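Local coordinates for putative HAD-hydrolase YfnB (Bacillus subtilis, PDB 3ED5), which is a putative hydrolase of the HAD-like superfamily, probably a phosphatase and perhaps one with 5'-nucleotidase activity, at residues Leu10-Asp15 against Ser113-Gln118; Asp120-Thr125 against Arg170-Ser175; Gly192-Gly197 against Pro212-Thr217; Tyr218-Leu223 against Tyr227-Ile232. All blocks are in the same frame, centred on the assembly; numbering follows the deposited sequence. Where two conformers were deposited one is given.

Interaction 1 (Leu10-Asp15 against Ser113-Gln118); sequences LLFDVD and SNLQQQ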
# COMPACT_ATOMS: atom_id res chain seq x y z
N LEU A 10 7.04 -11.59 -8.64
CA LEU A 10 7.20 -10.37 -7.80
C LEU A 10 5.82 -9.92 -7.32
O LEU A 10 4.90 -9.77 -8.13
CB LEU A 10 7.89 -9.22 -8.58
CG LEU A 10 9.18 -9.67 -9.29
CD1 LEU A 10 9.75 -8.52 -10.13
CD2 LEU A 10 10.22 -10.21 -8.30
N LEU A 11 5.69 -9.75 -6.00
CA LEU A 11 4.46 -9.26 -5.42
C LEU A 11 4.69 -7.81 -4.97
O LEU A 11 5.57 -7.55 -4.14
CB LEU A 11 4.06 -10.10 -4.20
CG LEU A 11 4.11 -11.65 -4.36
CD1 LEU A 11 3.65 -12.30 -3.05
CD2 LEU A 11 3.24 -12.15 -5.52
N PHE A 12 3.92 -6.90 -5.54
CA PHE A 12 4.11 -5.48 -5.22
C PHE A 12 2.94 -4.97 -4.40
O PHE A 12 1.79 -5.13 -4.76
CB PHE A 12 4.16 -4.65 -6.52
CG PHE A 12 5.50 -4.62 -7.18
CD1 PHE A 12 6.46 -3.66 -6.87
CD2 PHE A 12 5.80 -5.57 -8.18
CE1 PHE A 12 7.73 -3.67 -7.50
CE2 PHE A 12 7.05 -5.56 -8.84
CZ PHE A 12 8.00 -4.62 -8.50
N ASP A 13 3.28 -4.30 -3.31
CA ASP A 13 2.36 -3.40 -2.64
C ASP A 13 2.08 -2.20 -3.57
O ASP A 13 2.85 -1.92 -4.49
CB ASP A 13 3.00 -2.96 -1.32
CG ASP A 13 2.19 -1.89 -0.60
OD1 ASP A 13 1.07 -2.19 -0.11
OD2 ASP A 13 2.70 -0.77 -0.52
N VAL A 14 0.97 -1.48 -3.33
CA VAL A 14 0.61 -0.33 -4.19
C VAL A 14 1.08 0.98 -3.56
O VAL A 14 1.93 1.71 -4.11
CB VAL A 14 -0.94 -0.27 -4.43
CG1 VAL A 14 -1.33 0.96 -5.29
CG2 VAL A 14 -1.43 -1.54 -5.20
N ASP A 15 0.50 1.28 -2.41
CA ASP A 15 0.61 2.66 -1.88
C ASP A 15 1.98 2.95 -1.29
O ASP A 15 2.45 2.27 -0.38
CB ASP A 15 -0.52 2.93 -0.88
CG ASP A 15 -1.86 2.98 -1.56
OD1 ASP A 15 -1.89 3.44 -2.72
OD2 ASP A 15 -2.86 2.57 -0.95
N SER A 113 7.14 -1.68 -16.40
CA SER A 113 7.14 -2.06 -17.83
C SER A 113 8.32 -2.99 -18.15
O SER A 113 8.16 -4.00 -18.87
CB SER A 113 7.21 -0.80 -18.70
OG SER A 113 7.31 -1.18 -20.06
N ASN A 114 9.50 -2.64 -17.65
CA ASN A 114 10.68 -3.48 -17.84
C ASN A 114 10.52 -4.84 -17.15
O ASN A 114 10.82 -5.88 -17.74
CB ASN A 114 11.96 -2.75 -17.36
CG ASN A 114 12.48 -1.75 -18.39
OD1 ASN A 114 12.22 -1.89 -19.59
ND2 ASN A 114 13.24 -0.74 -17.92
N LEU A 115 10.06 -4.84 -15.90
CA LEU A 115 9.97 -6.12 -15.16
C LEU A 115 8.93 -7.08 -15.72
O LEU A 115 9.12 -8.31 -15.67
CB LEU A 115 9.72 -5.87 -13.68
CG LEU A 115 10.76 -5.04 -12.92
CD1 LEU A 115 10.37 -4.99 -11.43
CD2 LEU A 115 12.19 -5.56 -13.09
N GLN A 116 7.85 -6.53 -16.28
CA GLN A 116 6.80 -7.34 -16.85
C GLN A 116 7.35 -8.26 -17.97
O GLN A 116 6.82 -9.33 -18.20
CB GLN A 116 5.66 -6.44 -17.36
CG GLN A 116 4.40 -7.16 -17.87
CD GLN A 116 4.54 -7.65 -19.30
OE1 GLN A 116 5.34 -7.12 -20.09
NE2 GLN A 116 3.76 -8.68 -19.65
N GLN A 117 8.41 -7.81 -18.63
CA GLN A 117 9.03 -8.58 -19.73
C GLN A 117 9.76 -9.82 -19.23
O GLN A 117 10.03 -10.74 -20.02
CB GLN A 117 10.01 -7.70 -20.48
CG GLN A 117 9.42 -6.38 -20.93
CD GLN A 117 9.22 -6.33 -22.39
OE1 GLN A 117 8.10 -6.53 -22.89
NE2 GLN A 117 10.30 -6.09 -23.13
N GLN A 118 10.12 -9.85 -17.95
CA GLN A 118 10.98 -10.94 -17.43
C GLN A 118 10.52 -11.65 -16.15
O GLN A 118 11.14 -12.63 -15.74
CB GLN A 118 12.40 -10.41 -17.19
CG GLN A 118 13.06 -9.88 -18.44
CD GLN A 118 14.52 -9.63 -18.23
OE1 GLN A 118 15.29 -10.56 -17.95
NE2 GLN A 118 14.93 -8.38 -18.38
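Leu-10 and Phe-12 receive one methyl of Leu-115 between them. Leu-115 CD1 lies 3.8 Å from Leu-10 CD1. The same methyl is 3.8 Å from Phe-12 CZ. It comes to the edge of the phenyl ring, close to the ring plane, and not over a face. Leu-115 meets both side chains at about a right angle. Its CD1 makes both close contacts. In Phe-12, CG stands anti to the carbonyl carbon (chi1 -83°), which carries the far end of the ring up to the helix.

This part is fully buried and wholly apolar, and no hydrogen bond spans the two segments. Other hydrophobic side chains close round it. Leu-10 also touches Leu-121, Leu-180 and Ile-182. The helix 226-230 adds Leu-226 against Phe-12 and Leu-230 against both Leu-10 and Leu-115.

The far side of 113-118 is different. Gln-116, Gln-117 and Gln-118 are exposed and do not touch 10-15. Here Gln-118 N is hydrogen-bonded to Leu-115 O at 2.9 Å.

From this hydrophobic layer, segment 10-15 leads on to the two aspartates. Asp-13, the nucleophile by similarity, forms a salt bridge with Lys-158, and Asp-15 forms one with Arg-135. A helix packed on a central parallel strand followed by a DxD signature is the Rossmann-like core and first sequence motif of the HAD superfamily.

Interaction 2 (Asp120-Thr125 against Arg170-Ser175); sequences DLYIVT and RIPQFS. With FMT (formic acid), chain K.
Ile-171 lies over one face of the Tyr-122 ring. Its CG1 is 4.1 Å from the ring centroid and 13° off the normal, a CH-pi contact shifted toward the rim. The other branch reaches the phenol end, with Ile-171 CG2 3.6 Å from Tyr-122 OH. With CG1 anti to the carbonyl carbon (chi1 -64°), both branches of Ile-171 face the ring. Pro-172 places CD 3.7 Å from Tyr-122 OH. The hydroxyl is hydrogen-bonded to Lys-146 NZ, so this polar atom has a partner beside the apolar groups.

The ring projects from strand 120-125 of the parallel HAD core sheet. The covering segment connects helix 161-169 to strand 179-183. It contains a type II beta turn from Ile-171 to Phe-174, whose bond from Phe-174 N to Ile-171 O is weak at 3.2 Å. With an alanine in place of Tyr-122, Ile-171 would probably lose the ring face it rests on and Lys-146 its hydroxyl partner.

Arg-170 leads away from the ring. Its NH2 bonds to Tyr-166 O, with a cation-pi contact to that residue. A weak 3.4 Å bond joins Arg-170 NH2 to O1 of a formic acid, probably from the crystallisation liquor, in the guanidinium plane.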
# COMPACT_ATOMS: atom_id res chain seq x y z
N ASP A 120 6.80 -12.52 -13.50
CA ASP A 120 5.35 -12.50 -13.35
C ASP A 120 5.04 -11.51 -12.23
O ASP A 120 5.56 -11.64 -11.10
CB ASP A 120 4.83 -13.88 -12.99
CG ASP A 120 5.06 -14.88 -14.10
OD1 ASP A 120 5.01 -14.49 -15.28
OD2 ASP A 120 5.27 -16.07 -13.77
N LEU A 121 4.22 -10.50 -12.52
CA LEU A 121 3.96 -9.46 -11.51
C LEU A 121 2.55 -9.58 -10.93
O LEU A 121 1.60 -9.80 -11.67
CB LEU A 121 4.13 -8.06 -12.13
CG LEU A 121 5.38 -7.84 -12.98
CD1 LEU A 121 5.42 -6.39 -13.52
CD2 LEU A 121 6.68 -8.19 -12.22
N TYR A 122 2.43 -9.40 -9.62
CA TYR A 122 1.13 -9.41 -8.97
C TYR A 122 1.06 -8.23 -8.01
O TYR A 122 2.09 -7.76 -7.52
CB TYR A 122 0.92 -10.65 -8.13
CG TYR A 122 0.91 -11.89 -8.99
CD1 TYR A 122 -0.29 -12.36 -9.53
CD2 TYR A 122 2.10 -12.54 -9.31
CE1 TYR A 122 -0.32 -13.51 -10.36
CE2 TYR A 122 2.08 -13.71 -10.14
CZ TYR A 122 0.87 -14.16 -10.65
OH TYR A 122 0.81 -15.28 -11.45
N ILE A 123 -0.16 -7.82 -7.72
CA ILE A 123 -0.41 -6.78 -6.70
C ILE A 123 -0.92 -7.45 -5.41
O ILE A 123 -1.75 -8.35 -5.49
CB ILE A 123 -1.47 -5.75 -7.16
CG1 ILE A 123 -0.96 -4.88 -8.33
CG2 ILE A 123 -1.93 -4.87 -5.95
CD1 ILE A 123 0.19 -3.94 -7.94
N VAL A 124 -0.41 -7.00 -4.25
CA VAL A 124 -0.89 -7.46 -2.94
C VAL A 124 -1.20 -6.20 -2.13
O VAL A 124 -0.30 -5.41 -1.82
CB VAL A 124 0.09 -8.45 -2.22
CG1 VAL A 124 0.10 -9.82 -3.00
CG2 VAL A 124 1.53 -7.85 -2.07
N THR A 125 -2.48 -6.01 -1.87
CA THR A 125 -2.90 -4.73 -1.23
C THR A 125 -4.03 -4.91 -0.20
O THR A 125 -4.93 -5.73 -0.39
CB THR A 125 -3.26 -3.65 -2.32
OG1 THR A 125 -3.56 -2.39 -1.66
CG2 THR A 125 -4.51 -4.08 -3.13
N ARG A 170 -3.51 -19.04 -5.55
CA ARG A 170 -4.01 -18.47 -6.80
C ARG A 170 -2.90 -18.05 -7.78
O ARG A 170 -3.19 -17.44 -8.81
CB ARG A 170 -4.97 -17.32 -6.48
CG ARG A 170 -6.31 -17.85 -5.95
CD ARG A 170 -7.04 -16.76 -5.12
NE ARG A 170 -8.29 -17.34 -4.60
CZ ARG A 170 -8.37 -18.10 -3.52
NH1 ARG A 170 -9.56 -18.59 -3.15
NH2 ARG A 170 -7.28 -18.39 -2.81
N ILE A 171 -1.65 -18.43 -7.50
CA ILE A 171 -0.54 -18.17 -8.43
C ILE A 171 -0.12 -19.52 -8.99
O ILE A 171 0.29 -20.37 -8.22
CB ILE A 171 0.66 -17.50 -7.73
CG1 ILE A 171 0.27 -16.09 -7.18
CG2 ILE A 171 1.86 -17.37 -8.68
CD1 ILE A 171 1.39 -15.46 -6.30
N PRO A 172 -0.25 -19.73 -10.31
CA PRO A 172 0.04 -21.04 -10.94
C PRO A 172 1.51 -21.39 -10.71
O PRO A 172 2.38 -20.53 -10.90
CB PRO A 172 -0.23 -20.77 -12.42
CG PRO A 172 -1.07 -19.51 -12.46
CD PRO A 172 -0.56 -18.71 -11.33
N GLN A 173 1.77 -22.63 -10.27
CA GLN A 173 3.15 -23.10 -10.02
C GLN A 173 3.90 -22.23 -9.01
O GLN A 173 5.11 -21.99 -9.14
CB GLN A 173 3.93 -23.18 -11.34
CG GLN A 173 3.35 -24.15 -12.37
CD GLN A 173 3.72 -25.58 -12.09
OE1 GLN A 173 3.06 -26.25 -11.30
NE2 GLN A 173 4.77 -26.07 -12.74
N PHE A 174 3.18 -21.75 -8.00
CA PHE A 174 3.77 -20.88 -6.97
C PHE A 174 4.96 -21.56 -6.28
O PHE A 174 4.82 -22.69 -5.80
CB PHE A 174 2.74 -20.50 -5.90
CG PHE A 174 3.36 -19.76 -4.74
CD1 PHE A 174 3.61 -20.42 -3.53
CD2 PHE A 174 3.76 -18.45 -4.88
CE1 PHE A 174 4.23 -19.74 -2.48
CE2 PHE A 174 4.39 -17.79 -3.85
CZ PHE A 174 4.62 -18.44 -2.64
N SER A 175 6.09 -20.86 -6.21
CA SER A 175 7.23 -21.28 -5.40
C SER A 175 7.68 -20.11 -4.52
O SER A 175 8.12 -19.09 -5.04
CB SER A 175 8.39 -21.72 -6.32
OG SER A 175 9.63 -21.77 -5.63
C FMT K . -8.16 -19.90 0.59
O1 FMT K . -7.12 -20.26 0.00
O2 FMT K . -9.30 -19.96 0.10

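Interaction 3 (Gly192-Gly197 against Pro212-Thr217); sequences GGQLAG and PEIIPT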
# COMPACT_ATOMS: atom_id res chain seq x y z
N GLY A 192 4.66 -9.34 6.84
CA GLY A 192 3.81 -10.24 6.06
C GLY A 192 4.62 -11.26 5.26
O GLY A 192 4.40 -12.50 5.38
N GLY A 193 5.57 -10.77 4.48
CA GLY A 193 6.34 -11.68 3.60
C GLY A 193 7.17 -12.64 4.42
O GLY A 193 7.24 -13.82 4.10
N GLN A 194 7.78 -12.13 5.49
CA GLN A 194 8.70 -12.91 6.34
C GLN A 194 7.93 -14.07 6.94
O GLN A 194 8.35 -15.24 6.80
CB GLN A 194 9.21 -11.99 7.45
CG GLN A 194 10.48 -12.40 8.15
CD GLN A 194 10.77 -11.35 9.23
OE1 GLN A 194 11.20 -10.24 8.92
NE2 GLN A 194 10.46 -11.68 10.47
N LEU A 195 6.79 -13.76 7.55
CA LEU A 195 5.83 -14.74 8.12
C LEU A 195 5.49 -15.84 7.12
O LEU A 195 5.41 -17.03 7.46
CB LEU A 195 4.53 -14.02 8.50
CG LEU A 195 4.13 -13.52 9.90
CD1 LEU A 195 3.43 -14.62 10.69
CD2 LEU A 195 5.33 -12.98 10.65
N ALA A 196 5.26 -15.42 5.88
CA ALA A 196 4.78 -16.29 4.80
C ALA A 196 5.90 -17.01 4.04
O ALA A 196 5.64 -17.74 3.07
CB ALA A 196 3.89 -15.44 3.84
N GLY A 197 7.13 -16.85 4.50
CA GLY A 197 8.25 -17.57 3.93
C GLY A 197 8.81 -16.96 2.66
O GLY A 197 9.44 -17.68 1.87
N PRO A 212 10.00 -1.36 14.87
CA PRO A 212 9.70 -2.74 15.29
C PRO A 212 10.84 -3.76 15.11
O PRO A 212 10.73 -4.90 15.60
CB PRO A 212 8.50 -3.12 14.42
CG PRO A 212 8.57 -2.22 13.25
CD PRO A 212 9.17 -0.93 13.73
N GLU A 213 11.91 -3.34 14.43
CA GLU A 213 13.03 -4.22 14.07
C GLU A 213 12.57 -5.43 13.27
O GLU A 213 12.94 -6.57 13.57
CB GLU A 213 13.83 -4.66 15.30
CG GLU A 213 14.43 -3.51 16.09
CD GLU A 213 15.23 -3.99 17.29
OE1 GLU A 213 15.75 -5.14 17.27
OE2 GLU A 213 15.35 -3.21 18.26
N ILE A 214 11.75 -5.17 12.25
CA ILE A 214 11.31 -6.20 11.30
C ILE A 214 12.34 -6.16 10.16
O ILE A 214 12.36 -5.18 9.37
CB ILE A 214 9.89 -5.88 10.80
CG1 ILE A 214 8.91 -5.94 11.98
CG2 ILE A 214 9.47 -6.82 9.66
CD1 ILE A 214 7.53 -5.39 11.68
N ILE A 215 13.17 -7.19 10.07
CA ILE A 215 14.34 -7.14 9.16
C ILE A 215 14.06 -7.68 7.74
O ILE A 215 13.87 -8.89 7.56
CB ILE A 215 15.60 -7.84 9.76
CG1 ILE A 215 15.90 -7.38 11.20
CG2 ILE A 215 16.85 -7.66 8.82
CD1 ILE A 215 16.06 -5.86 11.39
N PRO A 216 14.12 -6.80 6.73
CA PRO A 216 13.85 -7.22 5.34
C PRO A 216 15.07 -7.94 4.71
O PRO A 216 16.19 -7.77 5.20
CB PRO A 216 13.61 -5.89 4.64
CG PRO A 216 14.50 -4.93 5.37
CD PRO A 216 14.45 -5.37 6.82
N THR A 217 14.87 -8.68 3.63
CA THR A 217 16.00 -9.27 2.91
C THR A 217 16.81 -8.17 2.26
O THR A 217 18.05 -8.23 2.28
CB THR A 217 15.55 -10.28 1.81
OG1 THR A 217 14.54 -11.14 2.37
CG2 THR A 217 16.73 -11.13 1.27
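Gln-194, which reaches across to Ile-214 and Ile-215, is also tied into the end of its own helix: its backbone O accepts the N-H of Gly-197 at 3.1 Å. This bond belongs to a Schellman motif that ends helix 186-195. An ordinary helix bond from Ala-196 N to Gly-192 O, also 3.1 Å, precedes it. Gly-197 has a positive phi of 82°. A side chain there would press on the carbonyl O of Ala-196, so glycine suits the position.

The helix is the connection of a beta-alpha-beta unit, between the neighbouring parallel strands 179-183 and 199-203. Segment 212-217 follows later in the chain and leads to strand 218-220.

Across the contact Gln-194 does most of the reaching. Its CG is anti to the backbone N (chi1 -160°) and the chain stays extended beyond it, which carries the amide to the backbone of Ile-215. Ile-214 brings its CG2 branch up to this amide. It also packs on Ile-190 and Lys-191, one turn back along the helix. Pro-216 turns from Gln-194 and rests on Ile-190, Thr-200 and Trp-202.

The contact lies at the surface, away from the probable nucleophile, Asp-13. Polar links on segment 212-217 include Thr-217 OG1 with Thr-200 N, and Ile-214 O with Asn-210 ND2 earlier in the same loop.

Interaction 4 (Tyr218-Leu223 against Tyr227-Ile232); sequences YEIRKL and YHILNI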
# COMPACT_ATOMS: atom_id res chain seq x y z
N TYR A 218 16.10 -7.18 1.68
CA TYR A 218 16.73 -6.02 1.04
C TYR A 218 16.04 -4.74 1.49
O TYR A 218 14.88 -4.77 1.85
CB TYR A 218 16.56 -6.06 -0.48
CG TYR A 218 16.84 -7.41 -1.08
CD1 TYR A 218 18.15 -7.81 -1.37
CD2 TYR A 218 15.78 -8.29 -1.37
CE1 TYR A 218 18.42 -9.06 -1.92
CE2 TYR A 218 16.03 -9.54 -1.94
CZ TYR A 218 17.37 -9.91 -2.21
OH TYR A 218 17.66 -11.15 -2.76
N GLU A 219 16.78 -3.64 1.41
CA GLU A 219 16.22 -2.31 1.68
C GLU A 219 16.76 -1.36 0.59
O GLU A 219 17.98 -1.30 0.37
CB GLU A 219 16.69 -1.84 3.05
CG GLU A 219 16.14 -0.42 3.35
CD GLU A 219 16.61 0.11 4.69
OE1 GLU A 219 17.25 -0.63 5.48
OE2 GLU A 219 16.34 1.31 4.94
N ILE A 220 15.86 -0.61 -0.07
CA ILE A 220 16.25 0.32 -1.14
C ILE A 220 15.62 1.69 -0.93
O ILE A 220 14.64 1.79 -0.19
CB ILE A 220 15.85 -0.20 -2.51
CG1 ILE A 220 14.33 -0.35 -2.63
CG2 ILE A 220 16.47 -1.58 -2.73
CD1 ILE A 220 13.88 -1.00 -4.04
N ARG A 221 16.15 2.69 -1.61
CA ARG A 221 15.51 4.02 -1.61
C ARG A 221 14.76 4.29 -2.91
O ARG A 221 13.73 4.96 -2.89
CB ARG A 221 16.55 5.11 -1.35
CG ARG A 221 17.14 5.01 0.05
CD ARG A 221 18.24 6.03 0.21
NE ARG A 221 17.70 7.37 0.33
CZ ARG A 221 18.43 8.48 0.30
NH1 ARG A 221 19.76 8.41 0.14
NH2 ARG A 221 17.84 9.66 0.42
N LYS A 222 15.24 3.77 -4.03
CA LYS A 222 14.58 4.05 -5.30
C LYS A 222 14.26 2.75 -5.97
O LYS A 222 15.02 1.78 -5.86
CB LYS A 222 15.48 4.86 -6.22
CG LYS A 222 15.83 6.26 -5.69
CD LYS A 222 16.52 7.12 -6.73
CE LYS A 222 17.88 6.57 -7.16
NZ LYS A 222 18.72 7.64 -7.81
N LEU A 223 13.14 2.73 -6.70
CA LEU A 223 12.73 1.52 -7.40
C LEU A 223 13.78 0.97 -8.37
O LEU A 223 13.87 -0.24 -8.54
CB LEU A 223 11.41 1.76 -8.13
CG LEU A 223 10.19 1.90 -7.20
CD1 LEU A 223 8.96 2.31 -8.07
CD2 LEU A 223 9.85 0.63 -6.43
N TYR A 227 16.84 -3.37 -10.26
CA TYR A 227 17.54 -4.00 -11.40
C TYR A 227 18.71 -4.84 -10.89
O TYR A 227 18.88 -6.01 -11.29
CB TYR A 227 18.00 -2.97 -12.43
CG TYR A 227 16.84 -2.31 -13.12
CD1 TYR A 227 15.94 -3.07 -13.88
CD2 TYR A 227 16.64 -0.93 -13.03
CE1 TYR A 227 14.85 -2.48 -14.52
CE2 TYR A 227 15.54 -0.32 -13.67
CZ TYR A 227 14.66 -1.11 -14.43
OH TYR A 227 13.57 -0.55 -15.05
N HIS A 228 19.52 -4.27 -10.01
CA HIS A 228 20.64 -5.01 -9.48
C HIS A 228 20.24 -6.16 -8.57
O HIS A 228 20.83 -7.22 -8.64
CB HIS A 228 21.65 -4.07 -8.77
CG HIS A 228 22.48 -3.29 -9.73
ND1 HIS A 228 23.17 -2.15 -9.36
CD2 HIS A 228 22.70 -3.45 -11.06
CE1 HIS A 228 23.82 -1.68 -10.41
NE2 HIS A 228 23.55 -2.45 -11.45
N ILE A 229 19.24 -5.95 -7.71
CA ILE A 229 18.78 -7.00 -6.79
C ILE A 229 18.23 -8.19 -7.57
O ILE A 229 18.44 -9.37 -7.20
CB ILE A 229 17.75 -6.42 -5.79
CG1 ILE A 229 18.52 -5.59 -4.73
CG2 ILE A 229 16.90 -7.49 -5.10
CD1 ILE A 229 17.60 -4.63 -3.98
N LEU A 230 17.55 -7.88 -8.68
CA LEU A 230 16.92 -8.92 -9.51
C LEU A 230 17.89 -9.47 -10.55
O LEU A 230 17.56 -10.44 -11.27
CB LEU A 230 15.68 -8.34 -10.19
CG LEU A 230 14.57 -7.91 -9.22
CD1 LEU A 230 13.43 -7.27 -10.02
CD2 LEU A 230 14.05 -9.09 -8.38
N ASN A 231 19.08 -8.84 -10.63
CA ASN A 231 20.12 -9.19 -11.60
C ASN A 231 19.59 -9.21 -13.03
O ASN A 231 19.73 -10.20 -13.75
CB ASN A 231 20.80 -10.53 -11.26
CG ASN A 231 22.04 -10.78 -12.11
OD1 ASN A 231 22.68 -9.84 -12.59
ND2 ASN A 231 22.36 -12.05 -12.32
N ILE A 232 18.96 -8.11 -13.42
CA ILE A 232 18.56 -7.91 -14.82
C ILE A 232 19.04 -6.53 -15.26
O ILE A 232 19.09 -5.60 -14.45
CB ILE A 232 17.02 -8.04 -15.05
CG1 ILE A 232 16.23 -7.02 -14.24
CG2 ILE A 232 16.52 -9.46 -14.77
CD1 ILE A 232 15.05 -6.50 -15.01
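Ile-229 has the most surface buried here, followed by Tyr-218 and Ile-220. Ile-229 CG2 sits almost exactly over the centre of the Tyr-218 ring. It is 3.6 Å from the centroid and 5° off the normal, a close CH-pi contact. In Ile-229, chi1 of -76° puts CG2 anti to the backbone N, where it meets the ring; CD1 runs on toward the strand. Ile-229 CD1 is 3.9 Å from Tyr-218 CB. It also presses on Ile-220 CG2 at 3.5 Å, tighter than usual for two carbons.

The side chains of Tyr-218 and Ile-229 run past each other in opposite directions. Strand 218-220 is an outermost strand of the parallel HAD core sheet, and the short helix 226-230 folds back over it. The helix ends in a Schellman motif at Asn-231, with Ile-232 N bonded to Tyr-227 O at 3.0 Å.

The Tyr-218 hydroxyl is hydrogen-bonded to that of Tyr-7. A serine in place of Tyr-218 is likely to leave Ile-229 CG2 without the ring it packs on and the Tyr-7 hydroxyl without this partner. The Tyr-218 side chain also touches Leu-180 of strand 179-183, and Ile-220 packs on Cys-201 and on Glu-225.

How the interactions relate
Interaction 1 lies on strand 9-12 and interaction 2 on its neighbour 120-125; backbone hydrogen bonds such as Phe-12 N to Tyr-122 O, 2.8 Å, join the two strands. The contacts lie on different faces of the sheet. Interaction 4 meets interaction 1 on the same face. There Asn-114 ND2 bonds to Tyr-227 OH at 2.9 Å, and Leu-115 CD2 packs on Ile-232 CD1 at 3.6 Å. Interaction 3 runs into interaction 4 in sequence, though their centres are about 17 Å apart. It touches neither interaction 1 nor 2. The side chain of Tyr-122 is about 10 Å from that of Asp-13, the probable nucleophile. The side chain of Ile-220 is about 11 Å from that of Asp-13.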